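Local coordinates for protein apoptosis regulator ced-9 (Caenorhabditis elegans, PDB 1OHU) that restrains programmed cell death by sequestering the caspase activator ced-4, which it releases when egl-1 binds, at residues P9-E14 with Q43-M48; N28-F33 with M118-E123; P75-S80 with F132-L137; M99-L104 with H150-D155. The protein carries 3 engineered substitutions. All coordinates share one frame; numbering follows the deposited sequence.

Contact 1 of 4, residues P9-E14 with Q43-M48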
# COMPACT_ATOMS: atom_id res chain seq x y z
N PRO A 9 0.37 11.70 14.53
CA PRO A 9 -0.12 12.30 13.28
C PRO A 9 0.93 12.13 12.19
O PRO A 9 0.61 12.12 11.00
CB PRO A 9 -0.31 13.76 13.67
CG PRO A 9 0.83 13.98 14.62
CD PRO A 9 0.76 12.74 15.49
N ARG A 10 2.18 11.99 12.62
CA ARG A 10 3.32 11.83 11.72
C ARG A 10 3.24 10.51 10.94
O ARG A 10 3.75 10.41 9.83
CB ARG A 10 4.62 11.87 12.53
CG ARG A 10 5.88 12.05 11.70
CD ARG A 10 7.12 12.05 12.58
NE ARG A 10 7.37 10.74 13.18
CZ ARG A 10 7.89 9.71 12.53
NH1 ARG A 10 8.23 9.83 11.26
NH2 ARG A 10 8.05 8.54 13.14
N LEU A 11 2.59 9.51 11.54
CA LEU A 11 2.47 8.20 10.92
C LEU A 11 1.06 7.83 10.47
O LEU A 11 0.76 6.65 10.30
CB LEU A 11 2.99 7.13 11.87
CG LEU A 11 4.45 7.28 12.32
CD1 LEU A 11 4.81 6.16 13.28
CD2 LEU A 11 5.37 7.28 11.11
N ASP A 12 0.19 8.82 10.30
CA ASP A 12 -1.18 8.52 9.86
C ASP A 12 -1.09 7.62 8.64
O ASP A 12 -0.24 7.82 7.77
CB ASP A 12 -1.95 9.79 9.51
CG ASP A 12 -2.30 10.61 10.72
OD1 ASP A 12 -2.74 10.02 11.74
OD2 ASP A 12 -2.15 11.85 10.67
N ILE A 13 -1.96 6.62 8.59
CA ILE A 13 -1.97 5.69 7.48
C ILE A 13 -2.07 6.40 6.13
O ILE A 13 -1.43 5.98 5.17
CB ILE A 13 -3.12 4.66 7.66
CG1 ILE A 13 -2.52 3.29 7.97
CG2 ILE A 13 -4.01 4.60 6.43
CD1 ILE A 13 -1.46 2.82 6.99
N GLU A 14 -2.86 7.47 6.04
CA GLU A 14 -3.00 8.18 4.78
C GLU A 14 -1.66 8.58 4.19
O GLU A 14 -1.48 8.55 2.97
CB GLU A 14 -3.86 9.44 4.95
CG GLU A 14 -5.32 9.15 5.16
CD GLU A 14 -5.60 8.59 6.54
OE1 GLU A 14 -6.70 8.03 6.73
OE2 GLU A 14 -4.74 8.72 7.43
N GLN A 43 8.15 10.80 5.28
CA GLN A 43 8.69 10.28 6.52
C GLN A 43 9.60 9.10 6.19
O GLN A 43 9.38 8.40 5.20
CB GLN A 43 7.57 9.81 7.45
CG GLN A 43 6.61 10.91 7.86
CD GLN A 43 7.33 12.09 8.50
OE1 GLN A 43 8.02 11.93 9.50
NE2 GLN A 43 7.17 13.27 7.91
N PRO A 44 10.63 8.86 7.01
CA PRO A 44 11.52 7.74 6.73
C PRO A 44 10.76 6.41 6.67
O PRO A 44 11.16 5.49 5.97
CB PRO A 44 12.54 7.80 7.88
CG PRO A 44 11.81 8.54 8.97
CD PRO A 44 11.07 9.60 8.21
N GLU A 45 9.65 6.33 7.41
CA GLU A 45 8.83 5.12 7.40
C GLU A 45 8.15 4.97 6.04
O GLU A 45 7.77 3.87 5.65
CB GLU A 45 7.76 5.16 8.50
CG GLU A 45 8.30 5.03 9.92
CD GLU A 45 8.88 6.32 10.47
OE1 GLU A 45 9.31 6.32 11.64
OE2 GLU A 45 8.89 7.34 9.74
N HIS A 46 7.98 6.09 5.33
CA HIS A 46 7.37 6.08 4.00
C HIS A 46 8.39 5.47 3.05
O HIS A 46 8.08 4.59 2.24
CB HIS A 46 7.06 7.49 3.50
CG HIS A 46 6.00 8.21 4.28
ND1 HIS A 46 5.04 7.55 5.02
CD2 HIS A 46 5.70 9.53 4.38
CE1 HIS A 46 4.20 8.43 5.53
NE2 HIS A 46 4.58 9.64 5.16
N GLU A 47 9.62 5.96 3.14
CA GLU A 47 10.71 5.50 2.30
C GLU A 47 11.01 4.03 2.50
O GLU A 47 11.54 3.36 1.61
CB GLU A 47 11.95 6.36 2.54
CG GLU A 47 11.94 7.64 1.71
CD GLU A 47 12.84 8.73 2.27
OE1 GLU A 47 14.01 8.44 2.62
OE2 GLU A 47 12.37 9.89 2.36
N MSE A 48 10.65 3.51 3.68
CA MSE A 48 10.86 2.10 3.96
C MSE A 48 9.68 1.32 3.39
O MSE A 48 9.80 0.14 3.08
CB MSE A 48 10.95 1.86 5.47
CG MSE A 48 11.10 0.39 5.88
SE MSE A 48 12.67 -0.55 5.17
CE MSE A 48 13.76 0.96 4.64
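Arg10 of the segment leading into helix 13-27 grips Glu45 in the first turn of helix 44-71 with a two-pronged salt bridge, joining two helix starts of the all-helical Bcl-2 fold just where the predicted BH4 motif begins. The guanidinium presents its end: NH2 reaches Glu45 OE1 at 3.0 Å in a nearly straight bond (176°), while NH1 donates to Glu45 OE2, also at 3.0 Å. Both oxygens lie close to the guanidinium plane, but the carboxylate is turned 48° against it, so that both oxygens are met from above the carboxylate plane. NH1 has a second acceptor in Gln43 OE1, 2.7 Å away and met on a lone pair in the carbonyl plane. Three bonds from two nitrogens thus fix the rotation of the guanidinium.

Arg10 gets there by running straight from the backbone and then bending at chi3 (67°), which turns its end onto the helix start. Leu11 slips beneath: its CD2 covers one face of the guanidinium near the rim and lies 3.7 Å from Glu45 CD, so the ion pair sits against a hydrocarbon floor that Trp154 and Phe16 extend.

Gln43, the N-cap residue of helix 44-71, is itself held from the other end of its amide, where NE2 bonds to Gly41 O. Its backbone oxygen takes two bonds from the first turn, with His46 N at 2.7 Å from Gln43 O and Glu47 N at 3.2 Å. Gln43 CB lies over one face of the His46 ring, offset toward its rim.

Contact 2 of 4, residues N28-F33 with M118-E123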
# COMPACT_ATOMS: atom_id res chain seq x y z
N ASN A 28 5.84 4.31 -12.90
CA ASN A 28 5.28 3.93 -14.18
C ASN A 28 5.34 5.12 -15.14
O ASN A 28 4.64 5.14 -16.15
CB ASN A 28 3.84 3.46 -13.98
CG ASN A 28 3.32 2.66 -15.14
OD1 ASN A 28 4.06 1.91 -15.77
ND2 ASN A 28 2.03 2.79 -15.43
N GLY A 29 6.17 6.10 -14.81
CA GLY A 29 6.32 7.28 -15.65
C GLY A 29 5.16 8.26 -15.63
O GLY A 29 5.13 9.20 -16.43
N MSE A 30 4.20 8.06 -14.73
CA MSE A 30 3.05 8.96 -14.66
C MSE A 30 3.04 9.84 -13.41
O MSE A 30 3.88 9.68 -12.52
CB MSE A 30 1.76 8.15 -14.79
CG MSE A 30 1.62 7.50 -16.18
SE MSE A 30 0.25 6.14 -16.24
CE MSE A 30 0.56 5.42 -17.99
N GLU A 31 2.09 10.77 -13.34
CA GLU A 31 2.03 11.71 -12.23
C GLU A 31 0.61 11.85 -11.70
O GLU A 31 -0.30 12.24 -12.45
CB GLU A 31 2.56 13.06 -12.70
CG GLU A 31 2.66 14.18 -11.65
CD GLU A 31 3.64 13.87 -10.51
OE1 GLU A 31 4.72 13.30 -10.77
OE2 GLU A 31 3.32 14.21 -9.36
N TRP A 32 0.41 11.51 -10.43
CA TRP A 32 -0.91 11.59 -9.81
C TRP A 32 -1.22 13.03 -9.43
O TRP A 32 -0.87 13.47 -8.34
CB TRP A 32 -0.96 10.70 -8.56
CG TRP A 32 -2.31 10.66 -7.87
CD1 TRP A 32 -3.51 11.06 -8.40
CD2 TRP A 32 -2.59 10.19 -6.54
NE1 TRP A 32 -4.52 10.87 -7.48
CE2 TRP A 32 -3.98 10.33 -6.34
CE3 TRP A 32 -1.80 9.66 -5.51
CZ2 TRP A 32 -4.61 9.97 -5.14
CZ3 TRP A 32 -2.42 9.29 -4.31
CH2 TRP A 32 -3.81 9.45 -4.14
N PHE A 33 -1.88 13.74 -10.34
CA PHE A 33 -2.22 15.14 -10.12
C PHE A 33 -3.15 15.38 -8.94
O PHE A 33 -3.09 16.43 -8.29
CB PHE A 33 -2.84 15.74 -11.39
CG PHE A 33 -1.84 16.41 -12.32
CD1 PHE A 33 -0.63 15.80 -12.63
CD2 PHE A 33 -2.14 17.63 -12.91
CE1 PHE A 33 0.27 16.41 -13.52
CE2 PHE A 33 -1.25 18.24 -13.79
CZ PHE A 33 -0.04 17.63 -14.09
N MSE A 118 -4.63 2.28 -13.34
CA MSE A 118 -5.79 3.16 -13.54
C MSE A 118 -5.41 4.54 -14.06
O MSE A 118 -6.21 5.22 -14.70
CB MSE A 118 -6.54 3.31 -12.22
CG MSE A 118 -7.05 2.00 -11.64
SE MSE A 118 -7.73 2.24 -9.85
CE MSE A 118 -9.56 2.60 -10.30
N MSE A 119 -4.19 4.97 -13.75
CA MSE A 119 -3.73 6.27 -14.21
C MSE A 119 -3.73 6.38 -15.73
O MSE A 119 -3.37 5.44 -16.45
CB MSE A 119 -2.32 6.55 -13.67
CG MSE A 119 -2.27 6.91 -12.21
SE MSE A 119 -2.96 8.67 -11.87
CE MSE A 119 -3.51 8.47 -10.08
N GLU A 120 -4.15 7.55 -16.20
CA GLU A 120 -4.22 7.88 -17.61
C GLU A 120 -5.24 7.07 -18.40
O GLU A 120 -5.15 6.95 -19.63
CB GLU A 120 -2.83 7.80 -18.23
CG GLU A 120 -1.87 8.80 -17.56
CD GLU A 120 -0.72 9.24 -18.45
OE1 GLU A 120 0.20 9.91 -17.93
OE2 GLU A 120 -0.73 8.92 -19.66
N SER A 121 -6.21 6.53 -17.67
CA SER A 121 -7.31 5.78 -18.25
C SER A 121 -8.52 6.69 -18.08
O SER A 121 -8.93 6.97 -16.97
CB SER A 121 -7.56 4.48 -17.50
OG SER A 121 -8.79 3.90 -17.93
N VAL A 122 -9.06 7.16 -19.20
CA VAL A 122 -10.22 8.05 -19.18
C VAL A 122 -11.31 7.57 -18.22
O VAL A 122 -11.83 8.35 -17.43
CB VAL A 122 -10.84 8.18 -20.60
CG1 VAL A 122 -12.16 8.92 -20.54
CG2 VAL A 122 -9.87 8.90 -21.52
N GLU A 123 -11.65 6.29 -18.30
CA GLU A 123 -12.70 5.74 -17.46
C GLU A 123 -12.29 5.38 -16.03
O GLU A 123 -13.10 5.47 -15.11
CB GLU A 123 -13.31 4.51 -18.14
CG GLU A 123 -12.33 3.37 -18.40
CD GLU A 123 -11.66 3.44 -19.78
OE1 GLU A 123 -11.02 4.47 -20.10
OE2 GLU A 123 -11.76 2.44 -20.53
O HOH W 1 0.41 11.02 -15.54
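Two loops at helix ends meet here: the tail of the predicted BH4 motif, which leaves helix 13-27 through a Schellman motif with Gly29 at the C-prime position, and the type II beta turn Met118 to Ser121 that follows helix 101-118. Selenomethionines stand in for methionine at positions 30, 118 and 119. Met30 and Met119 slide past each other in opposite directions, with Met30 SE 3.7 Å from Met119 CB. Glu120 lies across the same side chain: its CG is 3.6 Å from Met30 SE, so the methylene part of the glutamate also serves as packing surface. The carboxylate follows, with Glu120 OE1 3.3 Å from Met30 CG.

Deeper in, Met119 bends at chi2 (-72°), which turns the end of its side chain toward the Trp32 indole in a Met-aromatic contact. Its selenium sits obliquely, 5.0 Å from the centroid of the five-membered ring and 47° off the normal. Ile25 of helix 13-27 and Val128 of helix 128-144 touch both Met119 and Trp32, which places this pair against two helices.

The polar link between the loops runs through water 1, which accepts from Glu31 N at 2.8 Å and donates to Glu120 OE1 at 2.6 Å. Glu31 itself points its carboxylate elsewhere, into a salt bridge with Arg26. The chemistry is therefore graded: a polarisable selenium set obliquely to the indole on the inner side, and on the outer side one water between a backbone N-H and a carboxylate, which joins the loops without a direct polar bond between them.

Contact 3 of 4, residues P75-S80 with F132-L137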
# COMPACT_ATOMS: atom_id res chain seq x y z
N PRO A 75 -16.56 -1.33 -13.74
CA PRO A 75 -16.12 0.05 -13.97
C PRO A 75 -16.02 0.91 -12.71
O PRO A 75 -15.00 1.57 -12.48
CB PRO A 75 -17.14 0.58 -14.97
CG PRO A 75 -18.37 -0.24 -14.68
CD PRO A 75 -17.78 -1.62 -14.52
N ARG A 76 -17.08 0.91 -11.90
CA ARG A 76 -17.10 1.68 -10.67
C ARG A 76 -16.81 0.76 -9.49
O ARG A 76 -17.60 -0.13 -9.17
CB ARG A 76 -18.46 2.35 -10.50
N ILE A 77 -15.66 0.97 -8.86
CA ILE A 77 -15.23 0.15 -7.73
C ILE A 77 -15.94 0.54 -6.45
O ILE A 77 -16.00 1.72 -6.09
CB ILE A 77 -13.71 0.28 -7.51
CG1 ILE A 77 -12.97 -0.06 -8.80
CG2 ILE A 77 -13.27 -0.62 -6.36
CD1 ILE A 77 -11.49 0.21 -8.74
N SER A 78 -16.47 -0.46 -5.75
CA SER A 78 -17.16 -0.19 -4.49
C SER A 78 -16.31 -0.72 -3.34
O SER A 78 -15.43 -1.56 -3.54
CB SER A 78 -18.53 -0.88 -4.49
OG SER A 78 -18.38 -2.28 -4.61
N PHE A 79 -16.56 -0.21 -2.15
CA PHE A 79 -15.81 -0.63 -0.98
C PHE A 79 -16.01 -2.12 -0.73
O PHE A 79 -15.08 -2.82 -0.34
CB PHE A 79 -16.24 0.18 0.24
CG PHE A 79 -15.34 0.02 1.43
CD1 PHE A 79 -13.95 0.04 1.27
CD2 PHE A 79 -15.86 -0.12 2.71
CE1 PHE A 79 -13.10 -0.08 2.36
CE2 PHE A 79 -15.01 -0.25 3.81
CZ PHE A 79 -13.63 -0.22 3.64
N SER A 80 -17.22 -2.60 -0.97
CA SER A 80 -17.52 -4.01 -0.78
C SER A 80 -16.68 -4.86 -1.72
O SER A 80 -15.99 -5.78 -1.29
CB SER A 80 -18.99 -4.28 -1.04
OG SER A 80 -19.27 -5.66 -0.82
N PHE A 132 -7.45 4.97 -2.88
CA PHE A 132 -6.63 5.50 -1.79
C PHE A 132 -7.40 5.45 -0.46
O PHE A 132 -6.89 4.96 0.54
CB PHE A 132 -6.17 6.93 -2.15
CG PHE A 132 -6.08 7.88 -0.98
CD1 PHE A 132 -6.97 8.94 -0.88
CD2 PHE A 132 -5.15 7.67 0.03
CE1 PHE A 132 -6.94 9.79 0.23
CE2 PHE A 132 -5.11 8.51 1.15
CZ PHE A 132 -6.01 9.58 1.24
N VAL A 133 -8.64 5.93 -0.46
CA VAL A 133 -9.46 5.93 0.75
C VAL A 133 -9.76 4.51 1.25
O VAL A 133 -9.59 4.21 2.44
CB VAL A 133 -10.79 6.67 0.50
CG1 VAL A 133 -11.60 6.73 1.78
CG2 VAL A 133 -10.50 8.08 -0.02
N TYR A 134 -10.22 3.64 0.36
CA TYR A 134 -10.53 2.27 0.74
C TYR A 134 -9.31 1.67 1.44
O TYR A 134 -9.41 1.12 2.53
CB TYR A 134 -10.86 1.41 -0.48
CG TYR A 134 -12.10 1.82 -1.24
CD1 TYR A 134 -12.35 1.31 -2.51
CD2 TYR A 134 -13.04 2.69 -0.68
CE1 TYR A 134 -13.50 1.65 -3.21
CE2 TYR A 134 -14.20 3.04 -1.37
CZ TYR A 134 -14.43 2.51 -2.64
OH TYR A 134 -15.57 2.85 -3.35
N THR A 135 -8.15 1.78 0.79
CA THR A 135 -6.91 1.23 1.32
C THR A 135 -6.60 1.78 2.72
O THR A 135 -6.34 1.03 3.65
CB THR A 135 -5.73 1.52 0.36
OG1 THR A 135 -6.02 0.98 -0.94
CG2 THR A 135 -4.45 0.86 0.88
N SER A 136 -6.67 3.10 2.86
CA SER A 136 -6.39 3.76 4.13
C SER A 136 -7.37 3.35 5.23
O SER A 136 -6.99 3.10 6.36
CB SER A 136 -6.46 5.28 3.95
OG SER A 136 -5.57 5.74 2.95
N LEU A 137 -8.65 3.29 4.87
CA LEU A 137 -9.69 2.92 5.81
C LEU A 137 -9.57 1.46 6.24
O LEU A 137 -9.59 1.14 7.43
CB LEU A 137 -11.06 3.18 5.16
CG LEU A 137 -12.34 3.07 5.98
CD1 LEU A 137 -13.51 3.62 5.16
CD2 LEU A 137 -12.59 1.62 6.37
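Tyr134 OH donates to Ile77 O at 3.0 Å, tying the middle of helix 128-144 to the segment that opens helix 79-86 in the Bcl-2 fold. The donor is tilted 33° from the carbonyl plane, whereas the oxygen lies near the plane of the phenol ring, at its edge. From its helix the tyrosine reaches across with CG anti to the carbonyl carbon (chi1 -64°), and the backbone of residues 77-79 wraps around the far end of its ring. Ile77 CG2 approaches Tyr134 CE1 to 3.9 Å.

Over one face of the phenol comes Phe79, the first residue of helix 79-86: its CA stands 3.9 Å from the ring centroid and close to the normal, a CH-pi contact. The two side chains run past each other in opposite directions, their rings oblique with planes 43° apart, and the closest carbons are Phe79 CD1 and Tyr134 CD2 at 3.4 Å. Ser78, just before Phe79, is the N-cap, its OG accepting from Leu81 N. Gln127, just before helix 128-144, bonds Pro75 O and Ile77 N and so holds the same segment.

One helical turn beyond the tyrosine, Leu137 reaches the far end of the Phe79 ring, with Leu137 CD2 3.5 Å from Phe79 CZ.

Contact 4 of 4, residues M99-L104 with H150-D155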
# COMPACT_ATOMS: atom_id res chain seq x y z
N MSE A 99 -3.96 -7.81 10.91
CA MSE A 99 -3.21 -6.80 10.15
C MSE A 99 -1.72 -6.91 10.41
O MSE A 99 -1.12 -6.06 11.06
CB MSE A 99 -3.70 -5.39 10.50
CG MSE A 99 -3.02 -4.27 9.71
SE MSE A 99 -3.08 -4.52 7.77
CE MSE A 99 -4.94 -4.08 7.47
N SER A 100 -1.12 -7.98 9.90
CA SER A 100 0.31 -8.20 10.05
C SER A 100 1.05 -7.28 9.09
O SER A 100 0.44 -6.67 8.22
CB SER A 100 0.67 -9.66 9.74
OG SER A 100 0.44 -9.96 8.37
N TYR A 101 2.37 -7.18 9.26
CA TYR A 101 3.18 -6.34 8.38
C TYR A 101 3.07 -6.85 6.95
O TYR A 101 3.11 -6.07 6.00
CB TYR A 101 4.64 -6.37 8.84
CG TYR A 101 4.84 -5.90 10.26
CD1 TYR A 101 4.52 -4.60 10.64
CD2 TYR A 101 5.35 -6.76 11.23
CE1 TYR A 101 4.69 -4.16 11.96
CE2 TYR A 101 5.53 -6.34 12.55
CZ TYR A 101 5.20 -5.04 12.91
OH TYR A 101 5.37 -4.62 14.21
N GLY A 102 2.93 -8.16 6.80
CA GLY A 102 2.82 -8.75 5.49
C GLY A 102 1.55 -8.32 4.78
O GLY A 102 1.57 -7.98 3.60
N ARG A 103 0.43 -8.34 5.50
CA ARG A 103 -0.84 -7.94 4.92
C ARG A 103 -0.83 -6.42 4.70
O ARG A 103 -1.36 -5.92 3.71
CB ARG A 103 -2.01 -8.32 5.84
CG ARG A 103 -3.37 -8.29 5.15
CD ARG A 103 -4.52 -8.50 6.12
NE ARG A 103 -5.79 -8.68 5.41
CZ ARG A 103 -6.99 -8.70 5.99
NH1 ARG A 103 -7.11 -8.55 7.30
NH2 ARG A 103 -8.08 -8.89 5.24
N LEU A 104 -0.20 -5.71 5.63
CA LEU A 104 -0.10 -4.26 5.55
C LEU A 104 0.61 -3.85 4.27
O LEU A 104 0.07 -3.10 3.45
CB LEU A 104 0.68 -3.73 6.76
CG LEU A 104 1.06 -2.25 6.78
CD1 LEU A 104 -0.18 -1.39 6.75
CD2 LEU A 104 1.89 -1.97 8.02
N HIS A 150 -1.77 -7.68 19.29
CA HIS A 150 -0.87 -8.51 18.49
C HIS A 150 0.59 -8.18 18.73
O HIS A 150 1.49 -8.89 18.27
CB HIS A 150 -1.20 -8.36 17.01
N ASN A 151 0.83 -7.08 19.45
CA ASN A 151 2.18 -6.65 19.80
C ASN A 151 3.02 -6.04 18.67
O ASN A 151 4.25 -6.04 18.75
CB ASN A 151 2.95 -7.81 20.43
N ARG A 152 2.37 -5.52 17.63
CA ARG A 152 3.13 -4.90 16.54
C ARG A 152 3.10 -3.38 16.64
O ARG A 152 2.31 -2.80 17.39
CB ARG A 152 2.60 -5.34 15.17
CG ARG A 152 1.38 -6.25 15.19
CD ARG A 152 1.55 -7.41 14.23
NE ARG A 152 0.33 -8.19 14.09
CZ ARG A 152 0.27 -9.42 13.58
NH1 ARG A 152 1.38 -10.02 13.16
NH2 ARG A 152 -0.90 -10.04 13.47
N SER A 153 3.98 -2.73 15.89
CA SER A 153 4.07 -1.28 15.88
C SER A 153 4.94 -0.85 14.70
O SER A 153 5.47 -1.69 13.97
CB SER A 153 4.70 -0.78 17.19
OG SER A 153 6.03 -1.25 17.34
N TRP A 154 5.07 0.46 14.50
CA TRP A 154 5.87 0.98 13.41
C TRP A 154 7.37 0.84 13.68
O TRP A 154 8.16 0.71 12.75
CB TRP A 154 5.53 2.45 13.14
CG TRP A 154 4.23 2.62 12.42
CD1 TRP A 154 3.09 3.20 12.90
CD2 TRP A 154 3.92 2.19 11.08
NE1 TRP A 154 2.10 3.16 11.95
CE2 TRP A 154 2.58 2.54 10.82
CE3 TRP A 154 4.66 1.54 10.08
CZ2 TRP A 154 1.95 2.26 9.60
CZ3 TRP A 154 4.03 1.26 8.86
CH2 TRP A 154 2.69 1.62 8.64
N ASP A 155 7.75 0.87 14.95
CA ASP A 155 9.15 0.74 15.34
C ASP A 155 9.56 -0.69 15.04
O ASP A 155 10.59 -0.94 14.41
CB ASP A 155 9.30 1.03 16.83
CG ASP A 155 8.76 2.39 17.21
OD1 ASP A 155 9.37 3.40 16.80
OD2 ASP A 155 7.72 2.44 17.90
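Two helix starts come close, each opened by a serine N-cap: Ser100 before helix 101-118 and Ser153 before helix 154-172, with the CA atoms of Ser100 and Arg152 7.8 Å apart. Residues 99-104 lie within the predicted BH1 motif and residues 150-155 within the inferred BH2 motif, brought together in the Bcl-2 fold. At Asn151 positive phi closes the preceding short helix in a Schellman motif, after which the chain turns out through Arg152 and Ser153. Ser100 OG accepts from Arg103 N at 3.3 Å, a capping bond made possible by chi1 of 66°, and Leu104 N bonds Ser100 O.

Tyr101 spans the gap. Its OH accepts from Ser153 N at 2.9 Å in a fairly straight bond (164°), and Ser153 O lies near the ring plane at its edge. The phenol also abuts the start of the Arg152 side chain, whose CB is 3.0 Å from Tyr101 OH. Tyrosine and arginine then run past each other in opposite directions, with ring and guanidinium planes 78° apart. The guanidinium lies flat over Ser100, whose CA sits beneath its centre while Ser100 CB comes within 3.5 Å of Arg152 NH1. Arg152 NE is buried there without a polar partner in the model.

Beyond the tyrosine and arginine the contact turns apolar. Trp154 stacks on Phe16, meets Trp147 and Phe157 edge-to-face, and has its backbone N held by Asp5. Leu104 crosses it at about a right angle, Leu104 CD2 lying 3.7 Å from Trp154 CH2.

In the fold
Contact 1 is the most buried, yet it is built on a salt bridge; contact 3 lies at the surface and rests mainly on aromatic packing with one phenol bond. Contacts 2 and 4 are partly buried, about 30 Å apart between centres and on opposite sides of the chain's centre. Helix 101-118 connects them, its start in contact 4 and its end in contact 2. Leu11 of contact 1 packs on Trp154 of contact 4, and Ile13 on Ser136 of contact 3. Contact 2 meets contact 3 through Met118 on Ile77 and Trp32 on Phe132. Helix starts take part in contacts 1, 3 and 4, whereas contact 2 joins two loops at helix ends, partly through water.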